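Local coordinates for protein extragenic suppressor (Pyrococcus furiosus, PDB 1XI6) that hydrolyses fructose 1,6-bisphosphate to fructose 6-phosphate and phosphate with magnesium as cofactor, and acts weakly on inositol 1-phosphate, at residues K204-P208 and T209-A213. Residues are numbered along the deposited sequence; the frame is centred on the assembly and turned at random.
Sequences KYVRP and TDIAA
Asp210 reaches back to the chain just ahead of its own helix. Its OD1 accepts a hydrogen bond from Arg207 N at 3.0 Å, on the anti side of the carboxylate. CG stands anti to the carbonyl carbon (chi1 -59°), which turns the acid toward that N-H. Arg207 is the N-cap residue, so this bond is the N3-to-N-cap half of a capping box. The carbonyl O of Arg207 takes two donors. Asp210 N lies 2.9 Å from Arg207 O, well above the carbonyl plane; Ile211 N approaches Arg207 O in that plane at 3.3 Å. Pro208 O receives Ala212 N at 3.0 Å, and Ile211 N adds a weak bond to it. Val206 CB and Ile211 CG2 are in apolar contact at 4.0 Å. The guanidinium of Arg207 leads away from the helix to a salt bridge with Glu76. Replacing Asp210 by an alanine is likely to leave the Arg207 N-H without its carboxylate partner and the start of the helix less firmly tied. Asp210 OD2 lies close to Asp92 OD2, two like charges that a bound magnesium would be expected to bridge. This fits the magnesium site of the inositol monophosphatase superfamily, where Asp210, by similarity a ligand of the second magnesium, sits in the first turn of helix 208-219.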
# COMPACT_ATOMS: atom_id res chain seq x y z
N LYS A 204 -4.31 15.77 2.72
CA LYS A 204 -3.82 15.14 3.94
C LYS A 204 -4.87 14.11 4.32
O LYS A 204 -5.44 14.16 5.42
CB LYS A 204 -3.58 16.18 5.05
N TYR A 205 -5.15 13.19 3.40
CA TYR A 205 -6.22 12.20 3.57
C TYR A 205 -5.68 10.81 3.96
O TYR A 205 -6.32 10.10 4.75
CB TYR A 205 -7.11 12.10 2.32
N VAL A 206 -4.52 10.44 3.43
CA VAL A 206 -4.01 9.06 3.54
C VAL A 206 -3.55 8.63 4.94
O VAL A 206 -2.80 9.36 5.62
CB VAL A 206 -2.92 8.72 2.47
CG1 VAL A 206 -3.57 8.50 1.08
CG2 VAL A 206 -1.82 9.79 2.43
N ARG A 207 -4.01 7.45 5.35
CA ARG A 207 -3.60 6.82 6.62
C ARG A 207 -2.34 5.96 6.46
O ARG A 207 -2.05 5.47 5.37
CB ARG A 207 -4.72 5.92 7.15
CG ARG A 207 -5.86 6.67 7.78
CD ARG A 207 -7.06 6.73 6.85
NE ARG A 207 -8.13 7.47 7.50
CZ ARG A 207 -8.95 6.98 8.43
NH1 ARG A 207 -8.84 5.71 8.85
NH2 ARG A 207 -9.89 7.77 8.96
N PRO A 208 -1.58 5.75 7.56
CA PRO A 208 -0.48 4.78 7.44
C PRO A 208 -0.97 3.36 7.10
O PRO A 208 -0.21 2.60 6.51
CB PRO A 208 0.22 4.83 8.80
CG PRO A 208 -0.75 5.51 9.73
CD PRO A 208 -1.65 6.37 8.91
N THR A 209 -2.21 3.02 7.44
CA THR A 209 -2.78 1.73 6.99
C THR A 209 -2.85 1.62 5.45
O THR A 209 -2.93 0.51 4.91
CB THR A 209 -4.17 1.37 7.63
OG1 THR A 209 -5.14 2.38 7.33
CG2 THR A 209 -4.05 1.21 9.13
N ASP A 210 -2.80 2.77 4.76
CA ASP A 210 -2.79 2.80 3.30
C ASP A 210 -1.37 2.74 2.75
O ASP A 210 -1.12 2.05 1.77
CB ASP A 210 -3.49 4.06 2.75
CG ASP A 210 -4.94 4.17 3.20
OD1 ASP A 210 -5.32 5.23 3.74
OD2 ASP A 210 -5.71 3.20 3.00
N ILE A 211 -0.45 3.47 3.36
CA ILE A 211 0.82 3.72 2.67
C ILE A 211 2.02 2.91 3.19
O ILE A 211 3.07 2.90 2.56
CB ILE A 211 1.14 5.23 2.66
CG1 ILE A 211 1.39 5.75 4.08
CG2 ILE A 211 0.00 6.00 1.98
CD1 ILE A 211 2.38 6.89 4.13
N ALA A 212 1.84 2.23 4.31
CA ALA A 212 2.91 1.48 4.96
C ALA A 212 3.64 0.50 4.03
O ALA A 212 4.82 0.70 3.72
CB ALA A 212 2.39 0.77 6.20
N ALA A 213 2.94 -0.54 3.57
CA ALA A 213 3.53 -1.56 2.70
C ALA A 213 4.12 -0.97 1.41
O ALA A 213 5.21 -1.35 0.99
CB ALA A 213 2.52 -2.65 2.40